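Local coordinates for protein cytochrome P450 (CYP102L1) (Mycobacterium phage Adler, PDB 6N6Q) that probably catalyses the haem-dependent mono-oxygenation of an organic substrate, as a phage-encoded member of the cytochrome P450 family, at residues T132-R143 with I152-I163; P83-V91 with E191-T199. One frame throughout, in Å; residues are numbered along the deposited sequence.

Overall arrangement
Both contacts lie in the P450 fold, on different sides of the haem. Their centres are 28 Å apart, with no touch between them; the nearest atoms are about 9 Å apart. Along the chain the order is 83-91, 132-143, 152-163, 191-199, so the two segments of interaction 1 fall between those of interaction 2. Helix 152-169 of interaction 1 is followed by helix 183-196 of interaction 2. Interaction 1 joins two helices that follow each other closely in the chain, in a buried contact. Interaction 2 ties segments about 100 residues apart at the surface, in a region consistent with the edge of the substrate channel.

Interaction 1. Residues T132-R143 with I152-I163; sequences TVRELIDAWNTR and IPAETNRLTIEI
Glu-155 OE2 lies 2.7 Å from Arg-143 NH1, in a salt bridge that meets the guanidinium at its edge. The other carboxylate oxygen has a second partner: Trp-140 NE1 donates a hydrogen bond to Glu-155 OE1 at 3.1 Å, with an N-H...O angle of 162°. The donor comes from above the carboxylate plane, while the oxygen sits near the plane of the indole. A bend at chi2 (-82°) folds the Glu-155 chain, and its CB rests at the indole edge, 3.8 Å from Trp-140 CZ2. Across this contact the buried carboxylate is gripped by two residues of helix 119-145. Leu-136 CG lies over one face of the indole, toward the rim.

The two helices run nearly antiparallel, at 153° with axes 10.0 Å apart. They match the D and E helices of the P450 four-helix bundle, which helices 265-296 and 422-439 complete.

Further along, the contact is apolar. Leu-136 CD2 meets Leu-159 CD2 at 3.6 Å, the side chains crossing at about a right angle. Thr-132 turns its methyl across: CG2 is anti to the backbone N and reaches Glu-162 CB at 3.7 Å and Leu-159 CD1 at 3.8 Å. Its OG1 bonds instead to Arg-128 O, within its own helix. Ile-163 packs beside this methyl, and its side chain is about 7 Å from the haem.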
loop_
_atom_site.group_PDB
_atom_site.type_symbol
_atom_site.label_atom_id
_atom_site.label_comp_id
_atom_site.label_asym_id
_atom_site.label_seq_id
_atom_site.Cartn_x
_atom_site.Cartn_y
_atom_site.Cartn_z
ATOM N N THR A 132 6.687 13.832 -11.600
ATOM C CA THR A 132 5.487 14.027 -10.793
ATOM C C THR A 132 5.840 14.512 -9.392
ATOM O O THR A 132 5.116 15.330 -8.811
ATOM C CB THR A 132 4.683 12.729 -10.737
ATOM O OG1 THR A 132 4.415 12.283 -12.073
ATOM C CG2 THR A 132 3.364 12.942 -10.012
ATOM N N VAL A 133 6.950 14.024 -8.835
ATOM C CA VAL A 133 7.420 14.534 -7.550
ATOM C C VAL A 133 7.786 16.007 -7.671
ATOM O O VAL A 133 7.505 16.809 -6.771
ATOM C CB VAL A 133 8.604 13.691 -7.039
ATOM C CG1 VAL A 133 9.102 14.227 -5.707
ATOM C CG2 VAL A 133 8.201 12.227 -6.911
ATOM N N ARG A 134 8.415 16.387 -8.788
ATOM C CA ARG A 134 8.742 17.791 -9.024
ATOM C C ARG A 134 7.495 18.664 -8.957
ATOM O O ARG A 134 7.530 19.769 -8.406
ATOM C CB ARG A 134 9.430 17.950 -10.381
ATOM C CG ARG A 134 9.835 19.382 -10.710
ATOM C CD ARG A 134 10.881 19.875 -9.728
ATOM N NE ARG A 134 11.232 21.279 -9.917
ATOM C CZ ARG A 134 12.211 21.706 -10.708
ATOM N NH1 ARG A 134 12.934 20.838 -11.401
ATOM N NH2 ARG A 134 12.464 23.004 -10.810
ATOM N N GLU A 135 6.381 18.174 -9.506
ATOM C CA GLU A 135 5.139 18.937 -9.480
ATOM C C GLU A 135 4.638 19.151 -8.057
ATOM O O GLU A 135 4.076 20.209 -7.751
ATOM C CB GLU A 135 4.081 18.226 -10.326
ATOM C CG GLU A 135 2.754 18.955 -10.437
ATOM C CD GLU A 135 1.824 18.307 -11.442
ATOM O OE1 GLU A 135 2.306 17.907 -12.521
ATOM O OE2 GLU A 135 0.616 18.184 -11.150
ATOM N N LEU A 136 4.835 18.170 -7.170
ATOM C CA LEU A 136 4.409 18.342 -5.784
ATOM C C LEU A 136 5.322 19.308 -5.041
ATOM O O LEU A 136 4.844 20.175 -4.301
ATOM C CB LEU A 136 4.369 16.996 -5.065
ATOM C CG LEU A 136 3.918 17.107 -3.605
ATOM C CD1 LEU A 136 2.434 17.443 -3.533
ATOM C CD2 LEU A 136 4.231 15.846 -2.820
ATOM N N ILE A 137 6.638 19.164 -5.218
ATOM C CA ILE A 137 7.586 20.060 -4.560
ATOM C C ILE A 137 7.324 21.504 -4.965
ATOM O O ILE A 137 7.386 22.419 -4.134
ATOM C CB ILE A 137 9.032 19.635 -4.880
ATOM C CG1 ILE A 137 9.300 18.221 -4.364
ATOM C CG2 ILE A 137 10.023 20.621 -4.290
ATOM C CD1 ILE A 137 9.125 18.074 -2.871
ATOM N N ASP A 138 7.017 21.730 -6.245
ATOM C CA ASP A 138 6.700 23.079 -6.704
ATOM C C ASP A 138 5.465 23.625 -6.002
ATOM O O ASP A 138 5.432 24.798 -5.610
ATOM C CB ASP A 138 6.503 23.083 -8.219
ATOM C CG ASP A 138 7.790 22.814 -8.976
ATOM O OD1 ASP A 138 8.862 22.776 -8.336
ATOM O OD2 ASP A 138 7.727 22.639 -10.212
ATOM N N ALA A 139 4.438 22.790 -5.832
ATOM C CA ALA A 139 3.247 23.228 -5.112
ATOM C C ALA A 139 3.553 23.478 -3.642
ATOM O O ALA A 139 3.037 24.433 -3.047
ATOM C CB ALA A 139 2.132 22.196 -5.262
ATOM N N TRP A 140 4.397 22.637 -3.037
ATOM C CA TRP A 140 4.749 22.817 -1.635
ATOM C C TRP A 140 5.670 24.010 -1.412
ATOM O O TRP A 140 5.813 24.457 -0.268
ATOM C CB TRP A 140 5.392 21.541 -1.085
ATOM C CG TRP A 140 4.386 20.489 -0.716
ATOM C CD1 TRP A 140 3.050 20.499 -0.999
ATOM C CD2 TRP A 140 4.632 19.278 0.012
ATOM N NE1 TRP A 140 2.451 19.370 -0.496
ATOM C CE2 TRP A 140 3.399 18.604 0.129
ATOM C CE3 TRP A 140 5.773 18.698 0.573
ATOM C CZ2 TRP A 140 3.276 17.381 0.785
ATOM C CZ3 TRP A 140 5.649 17.485 1.227
ATOM C CH2 TRP A 140 4.410 16.839 1.324
ATOM N N ASN A 141 6.301 24.530 -2.467
ATOM C CA ASN A 141 7.061 25.770 -2.335
ATOM C C ASN A 141 6.147 26.922 -1.939
ATOM O O ASN A 141 6.463 27.700 -1.029
ATOM C CB ASN A 141 7.787 26.092 -3.641
ATOM C CG ASN A 141 9.000 25.212 -3.873
ATOM O OD1 ASN A 141 9.604 24.701 -2.927
ATOM N ND2 ASN A 141 9.368 25.036 -5.137
ATOM N N THR A 142 5.001 27.044 -2.614
ATOM C CA THR A 142 4.064 28.120 -2.308
ATOM C C THR A 142 3.509 27.985 -0.895
ATOM O O THR A 142 3.302 28.987 -0.202
ATOM C CB THR A 142 2.929 28.128 -3.331
ATOM O OG1 THR A 142 3.478 28.125 -4.654
ATOM C CG2 THR A 142 2.056 29.360 -3.153
ATOM N N ARG A 143 3.267 26.750 -0.448
ATOM C CA ARG A 143 2.754 26.546 0.901
ATOM C C ARG A 143 3.817 26.834 1.952
ATOM O O ARG A 143 3.495 27.337 3.034
ATOM C CB ARG A 143 2.224 25.120 1.046
ATOM C CG ARG A 143 1.330 24.694 -0.105
ATOM C CD ARG A 143 0.549 23.441 0.225
ATOM N NE ARG A 143 -0.278 23.621 1.412
ATOM C CZ ARG A 143 -1.296 22.833 1.737
ATOM N NH1 ARG A 143 -1.621 21.812 0.955
ATOM N NH2 ARG A 143 -1.994 23.069 2.839
ATOM N N ILE A 152 -0.718 16.013 5.675
ATOM C CA ILE A 152 0.279 15.172 5.012
ATOM C C ILE A 152 -0.343 13.946 4.347
ATOM O O ILE A 152 -0.029 13.681 3.177
ATOM C CB ILE A 152 1.393 14.771 5.997
ATOM C CG1 ILE A 152 2.095 16.019 6.531
ATOM C CG2 ILE A 152 2.402 13.851 5.327
ATOM C CD1 ILE A 152 2.753 16.854 5.453
ATOM N N PRO A 153 -1.204 13.163 5.016
ATOM C CA PRO A 153 -1.756 11.975 4.336
ATOM C C PRO A 153 -2.542 12.299 3.075
ATOM O O PRO A 153 -2.430 11.573 2.080
ATOM C CB PRO A 153 -2.648 11.338 5.413
ATOM C CG PRO A 153 -2.082 11.813 6.695
ATOM C CD PRO A 153 -1.640 13.217 6.424
ATOM N N ALA A 154 -3.333 13.376 3.083
ATOM C CA ALA A 154 -4.118 13.712 1.898
ATOM C C ALA A 154 -3.226 14.158 0.747
ATOM O O ALA A 154 -3.438 13.753 -0.402
ATOM C CB ALA A 154 -5.143 14.795 2.231
ATOM N N GLU A 155 -2.227 14.996 1.033
ATOM C CA GLU A 155 -1.323 15.455 -0.017
ATOM C C GLU A 155 -0.539 14.294 -0.613
ATOM O O GLU A 155 -0.426 14.170 -1.838
ATOM C CB GLU A 155 -0.375 16.520 0.534
ATOM C CG GLU A 155 -1.043 17.853 0.819
ATOM C CD GLU A 155 -1.184 18.716 -0.419
ATOM O OE1 GLU A 155 -0.372 18.553 -1.355
ATOM O OE2 GLU A 155 -2.105 19.560 -0.457
ATOM N N THR A 156 0.013 13.428 0.243
ATOM C CA THR A 156 0.749 12.271 -0.259
ATOM C C THR A 156 -0.155 11.316 -1.028
ATOM O O THR A 156 0.325 10.573 -1.893
ATOM C CB THR A 156 1.437 11.529 0.891
ATOM O OG1 THR A 156 0.453 11.097 1.838
ATOM C CG2 THR A 156 2.447 12.428 1.587
ATOM N N ASN A 157 -1.458 11.316 -0.741
ATOM C CA ASN A 157 -2.357 10.430 -1.473
ATOM C C ASN A 157 -2.696 10.977 -2.853
ATOM O O ASN A 157 -2.883 10.194 -3.792
ATOM C CB ASN A 157 -3.632 10.177 -0.668
ATOM C CG ASN A 157 -4.135 8.754 -0.817
ATOM O OD1 ASN A 157 -4.162 8.204 -1.919
ATOM N ND2 ASN A 157 -4.522 8.144 0.297
ATOM N N ARG A 158 -2.772 12.303 -3.002
ATOM C CA ARG A 158 -2.892 12.878 -4.338
ATOM C C ARG A 158 -1.646 12.607 -5.168
ATOM O O ARG A 158 -1.737 12.439 -6.390
ATOM C CB ARG A 158 -3.138 14.385 -4.261
ATOM C CG ARG A 158 -4.298 14.810 -3.383
ATOM C CD ARG A 158 -4.602 16.283 -3.600
ATOM N NE ARG A 158 -5.272 16.511 -4.877
ATOM C CZ ARG A 158 -5.140 17.614 -5.608
ATOM N NH1 ARG A 158 -4.346 18.594 -5.198
ATOM N NH2 ARG A 158 -5.793 17.732 -6.756
ATOM N N LEU A 159 -0.478 12.562 -4.524
ATOM C CA LEU A 159 0.770 12.353 -5.251
ATOM C C LEU A 159 0.858 10.935 -5.802
ATOM O O LEU A 159 1.053 10.736 -7.007
ATOM C CB LEU A 159 1.966 12.650 -4.342
ATOM C CG LEU A 159 3.320 12.218 -4.912
ATOM C CD1 LEU A 159 3.629 12.966 -6.198
ATOM C CD2 LEU A 159 4.435 12.400 -3.889
ATOM N N THR A 160 0.721 9.934 -4.928
ATOM C CA THR A 160 0.892 8.550 -5.357
ATOM C C THR A 160 -0.155 8.145 -6.386
ATOM O O THR A 160 0.099 7.260 -7.212
ATOM C CB THR A 160 0.845 7.610 -4.152
ATOM O OG1 THR A 160 -0.455 7.661 -3.554
ATOM C CG2 THR A 160 1.893 8.019 -3.120
ATOM N N ILE A 161 -1.332 8.775 -6.357
ATOM C CA ILE A 161 -2.314 8.553 -7.415
ATOM C C ILE A 161 -1.741 8.981 -8.759
ATOM O O ILE A 161 -1.784 8.232 -9.742
ATOM C CB ILE A 161 -3.626 9.295 -7.100
ATOM C CG1 ILE A 161 -4.449 8.517 -6.073
ATOM C CG2 ILE A 161 -4.432 9.521 -8.374
ATOM C CD1 ILE A 161 -5.624 9.289 -5.532
ATOM N N GLU A 162 -1.184 10.193 -8.816
ATOM C CA GLU A 162 -0.605 10.674 -10.065
ATOM C C GLU A 162 0.624 9.870 -10.461
ATOM O O GLU A 162 0.875 9.680 -11.656
ATOM C CB GLU A 162 -0.258 12.159 -9.951
ATOM C CG GLU A 162 -1.469 13.056 -9.769
ATOM C CD GLU A 162 -2.512 12.846 -10.849
ATOM O OE1 GLU A 162 -2.132 12.726 -12.035
ATOM O OE2 GLU A 162 -3.713 12.792 -10.514
ATOM N N ILE A 163 1.394 9.384 -9.485
ATOM C CA ILE A 163 2.579 8.592 -9.805
ATOM C C ILE A 163 2.184 7.311 -10.530
ATOM O O ILE A 163 2.764 6.958 -11.562
ATOM C CB ILE A 163 3.391 8.296 -8.531
ATOM C CG1 ILE A 163 4.114 9.559 -8.060
ATOM C CG2 ILE A 163 4.382 7.166 -8.775
ATOM C CD1 ILE A 163 5.016 9.337 -6.872
#

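Interaction 2. Residues P83-V91 with E191-T199; sequences PTLHKLRSV and ELQYANRRT
Ala-195 CB presses against Lys-87 O at 3.3 Å, where the two backbones come closest. This is the tight part of the contact. The small side chain of Ala-195 is consistent with this close approach, and Val-91 CG2 packs on its CB at 4.0 Å. The same Val-91 methyl sits 3.3 Å from Glu-191 O. The aliphatic part of Glu-191 slides past it in the opposite direction. Leu-88 CD2 and Leu-192 CD2 meet at 3.7 Å and extend the apolar patch.

The other side is more polar and partly exposed. The Lys-87 chain curls through bends at chi2, chi3 and chi4, which bring NZ round to the backbone after Ala-195. NZ donates a hydrogen bond to Asn-196 O at 2.7 Å. It approaches from above the carbonyl plane, 67° out of it. NZ also lies over one face of the Arg-198 guanidinium, 3.1 Å from Arg-198 NH1. These are two donors of like charge and do not bond. Arg-198 NH1 also has a salt bridge to Asp-56 OD1, whose negative charge may offset the closeness of the two cations. The packing is loose where Thr-84 and Asn-196 lie side by side, both exposed to solvent, with Thr-84 CG2 4.1 Å from Asn-196 ND2.

Helix 83-87 and helix 191-196 cross at 127°. Their places in the chain are consistent with the B' and F helices of P450s, which border the substrate channel in relatives. Leu-85 touches the haem. Beyond the contact, helix 212-237 packs on Glu-191 and Tyr-194: His-217 bonds to Glu-191 and stacks on the Tyr-194 ring. Asp-56 and Phe-57, the latter touching Pro-83, belong to the turn between strands 49-53 and 58-62 of the mixed sheet.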
loop_
_atom_site.group_PDB
_atom_site.type_symbol
_atom_site.label_atom_id
_atom_site.label_comp_id
_atom_site.label_asym_id
_atom_site.label_seq_id
_atom_site.Cartn_x
_atom_site.Cartn_y
_atom_site.Cartn_z
ATOM N N PRO A 83 -12.206 -11.264 4.304
ATOM C CA PRO A 83 -13.529 -10.613 4.263
ATOM C C PRO A 83 -13.527 -9.274 3.546
ATOM O O PRO A 83 -14.321 -9.071 2.618
ATOM C CB PRO A 83 -13.884 -10.472 5.750
ATOM C CG PRO A 83 -13.122 -11.569 6.421
ATOM C CD PRO A 83 -11.831 -11.679 5.667
ATOM N N THR A 84 -12.648 -8.352 3.946
ATOM C CA THR A 84 -12.618 -7.037 3.314
ATOM C C THR A 84 -12.235 -7.136 1.842
ATOM O O THR A 84 -12.792 -6.421 1.000
ATOM C CB THR A 84 -11.656 -6.114 4.059
ATOM O OG1 THR A 84 -10.405 -6.783 4.255
ATOM C CG2 THR A 84 -12.238 -5.720 5.409
ATOM N N LEU A 85 -11.288 -8.018 1.511
ATOM C CA LEU A 85 -10.948 -8.234 0.108
ATOM C C LEU A 85 -12.157 -8.723 -0.677
ATOM O O LEU A 85 -12.360 -8.326 -1.831
ATOM C CB LEU A 85 -9.797 -9.232 -0.016
ATOM C CG LEU A 85 -8.387 -8.663 0.115
ATOM C CD1 LEU A 85 -7.351 -9.712 -0.255
ATOM C CD2 LEU A 85 -8.234 -7.425 -0.753
ATOM N N HIS A 86 -12.969 -9.590 -0.069
ATOM C CA HIS A 86 -14.186 -10.044 -0.730
ATOM C C HIS A 86 -15.150 -8.887 -0.952
ATOM O O HIS A 86 -15.857 -8.841 -1.964
ATOM C CB HIS A 86 -14.855 -11.146 0.093
ATOM C CG HIS A 86 -16.155 -11.616 -0.478
ATOM N ND1 HIS A 86 -16.232 -12.575 -1.464
ATOM C CD2 HIS A 86 -17.431 -11.252 -0.205
ATOM C CE1 HIS A 86 -17.500 -12.787 -1.771
ATOM N NE2 HIS A 86 -18.247 -11.996 -1.022
ATOM N N LYS A 87 -15.189 -7.940 -0.014
ATOM C CA LYS A 87 -16.084 -6.800 -0.162
ATOM C C LYS A 87 -15.566 -5.814 -1.201
ATOM O O LYS A 87 -16.355 -5.076 -1.801
ATOM C CB LYS A 87 -16.282 -6.116 1.190
ATOM C CG LYS A 87 -16.966 -7.007 2.217
ATOM C CD LYS A 87 -16.389 -6.811 3.613
ATOM C CE LYS A 87 -16.725 -5.443 4.175
ATOM N NZ LYS A 87 -18.194 -5.265 4.330
ATOM N N LEU A 88 -14.254 -5.792 -1.435
ATOM C CA LEU A 88 -13.681 -4.933 -2.460
ATOM C C LEU A 88 -13.910 -5.459 -3.871
ATOM O O LEU A 88 -13.627 -4.738 -4.834
ATOM C CB LEU A 88 -12.182 -4.747 -2.217
ATOM C CG LEU A 88 -11.803 -3.859 -1.032
ATOM C CD1 LEU A 88 -10.293 -3.714 -0.939
ATOM C CD2 LEU A 88 -12.470 -2.497 -1.152
ATOM N N ARG A 89 -14.412 -6.688 -4.018
ATOM C CA ARG A 89 -14.735 -7.202 -5.344
ATOM C C ARG A 89 -15.864 -6.420 -5.999
ATOM O O ARG A 89 -15.990 -6.443 -7.227
ATOM C CB ARG A 89 -15.100 -8.685 -5.262
ATOM C CG ARG A 89 -13.956 -9.581 -4.808
ATOM C CD ARG A 89 -14.396 -11.031 -4.712
ATOM N NE ARG A 89 -14.869 -11.546 -5.993
ATOM C CZ ARG A 89 -14.101 -12.178 -6.875
ATOM N NH1 ARG A 89 -12.817 -12.379 -6.616
ATOM N NH2 ARG A 89 -14.619 -12.615 -8.015
ATOM N N SER A 90 -16.687 -5.726 -5.208
ATOM C CA SER A 90 -17.707 -4.856 -5.777
ATOM C C SER A 90 -17.099 -3.672 -6.517
ATOM O O SER A 90 -17.780 -3.057 -7.344
ATOM C CB SER A 90 -18.648 -4.358 -4.679
ATOM O OG SER A 90 -19.382 -5.430 -4.113
ATOM N N VAL A 91 -15.840 -3.344 -6.239
ATOM C CA VAL A 91 -15.137 -2.246 -6.900
ATOM C C VAL A 91 -14.113 -2.773 -7.902
ATOM O O VAL A 91 -14.158 -2.432 -9.084
ATOM C CB VAL A 91 -14.475 -1.310 -5.864
ATOM C CG1 VAL A 91 -13.689 -0.213 -6.563
ATOM C CG2 VAL A 91 -15.522 -0.722 -4.933
ATOM N N GLU A 191 -17.359 4.651 -3.860
ATOM C CA GLU A 191 -17.588 3.244 -4.161
ATOM C C GLU A 191 -16.853 2.337 -3.181
ATOM O O GLU A 191 -17.310 1.223 -2.906
ATOM C CB GLU A 191 -17.162 2.955 -5.601
ATOM C CG GLU A 191 -17.882 1.794 -6.259
ATOM C CD GLU A 191 -19.386 1.990 -6.322
ATOM O OE1 GLU A 191 -20.112 0.977 -6.352
ATOM O OE2 GLU A 191 -19.844 3.151 -6.342
ATOM N N LEU A 192 -15.717 2.795 -2.645
ATOM C CA LEU A 192 -15.016 2.024 -1.624
ATOM C C LEU A 192 -15.784 2.025 -0.310
ATOM O O LEU A 192 -15.855 0.998 0.376
ATOM C CB LEU A 192 -13.607 2.582 -1.418
ATOM C CG LEU A 192 -12.588 2.380 -2.542
ATOM C CD1 LEU A 192 -11.366 3.253 -2.306
ATOM C CD2 LEU A 192 -12.188 0.917 -2.654
ATOM N N GLN A 193 -16.360 3.172 0.063
ATOM C CA GLN A 193 -17.168 3.238 1.276
ATOM C C GLN A 193 -18.402 2.354 1.162
ATOM O O GLN A 193 -18.767 1.655 2.115
ATOM C CB GLN A 193 -17.585 4.682 1.557
ATOM C CG GLN A 193 -16.441 5.637 1.815
ATOM C CD GLN A 193 -16.927 7.049 2.076
ATOM O OE1 GLN A 193 -18.115 7.343 1.931
ATOM N NE2 GLN A 193 -16.013 7.928 2.465
ATOM N N TYR A 194 -19.059 2.377 0.003
ATOM C CA TYR A 194 -20.247 1.564 -0.211
ATOM C C TYR A 194 -19.932 0.075 -0.209
ATOM O O TYR A 194 -20.826 -0.736 0.056
ATOM C CB TYR A 194 -20.912 1.965 -1.530
ATOM C CG TYR A 194 -22.268 1.343 -1.768
ATOM C CD1 TYR A 194 -23.414 1.899 -1.214
ATOM C CD2 TYR A 194 -22.406 0.211 -2.559
ATOM C CE1 TYR A 194 -24.657 1.340 -1.434
ATOM C CE2 TYR A 194 -23.644 -0.355 -2.784
ATOM C CZ TYR A 194 -24.766 0.213 -2.219
ATOM O OH TYR A 194 -26.001 -0.349 -2.440
ATOM N N ALA A 195 -18.682 -0.301 -0.490
ATOM C CA ALA A 195 -18.316 -1.713 -0.520
ATOM C C ALA A 195 -18.079 -2.263 0.882
ATOM O O ALA A 195 -18.466 -3.399 1.178
ATOM C CB ALA A 195 -17.073 -1.911 -1.387
ATOM N N ASN A 196 -17.452 -1.473 1.757
ATOM C CA ASN A 196 -17.131 -1.945 3.098
ATOM C C ASN A 196 -18.358 -2.029 3.996
ATOM O O ASN A 196 -18.281 -2.652 5.062
ATOM C CB ASN A 196 -16.075 -1.035 3.734
ATOM C CG ASN A 196 -15.531 -1.590 5.042
ATOM O OD1 ASN A 196 -16.104 -1.371 6.110
ATOM N ND2 ASN A 196 -14.417 -2.308 4.961
ATOM N N ARG A 197 -19.477 -1.423 3.592
ATOM C CA ARG A 197 -20.717 -1.445 4.360
ATOM C C ARG A 197 -21.008 -2.833 4.906
ATOM O O ARG A 197 -21.080 -3.807 4.151
ATOM C CB ARG A 197 -21.885 -0.993 3.485
ATOM C CG ARG A 197 -21.895 0.464 3.082
ATOM C CD ARG A 197 -23.172 0.723 2.310
ATOM N NE ARG A 197 -23.463 -0.410 1.437
ATOM C CZ ARG A 197 -24.684 -0.839 1.142
ATOM N NH1 ARG A 197 -25.747 -0.232 1.652
ATOM N NH2 ARG A 197 -24.842 -1.883 0.338
ATOM N N ARG A 198 -21.178 -2.925 6.220
ATOM C CA ARG A 198 -21.416 -4.219 6.832
ATOM C C ARG A 198 -22.868 -4.645 6.636
ATOM O O ARG A 198 -23.765 -3.820 6.445
ATOM C CB ARG A 198 -21.057 -4.190 8.317
ATOM C CG ARG A 198 -20.758 -5.561 8.917
ATOM C CD ARG A 198 -19.849 -6.390 8.011
ATOM N NE ARG A 198 -20.605 -7.196 7.053
ATOM C CZ ARG A 198 -20.066 -7.890 6.057
ATOM N NH1 ARG A 198 -18.752 -7.897 5.880
ATOM N NH2 ARG A 198 -20.850 -8.575 5.235
ATOM N N THR A 199 -23.086 -5.965 6.691
ATOM C CA THR A 199 -24.391 -6.550 6.393
ATOM C C THR A 199 -25.506 -5.952 7.243
ATOM O O THR A 199 -26.667 -5.933 6.818
ATOM C CB THR A 199 -24.340 -8.068 6.592
ATOM O OG1 THR A 199 -25.661 -8.612 6.485
ATOM C CG2 THR A 199 -23.761 -8.413 7.960
#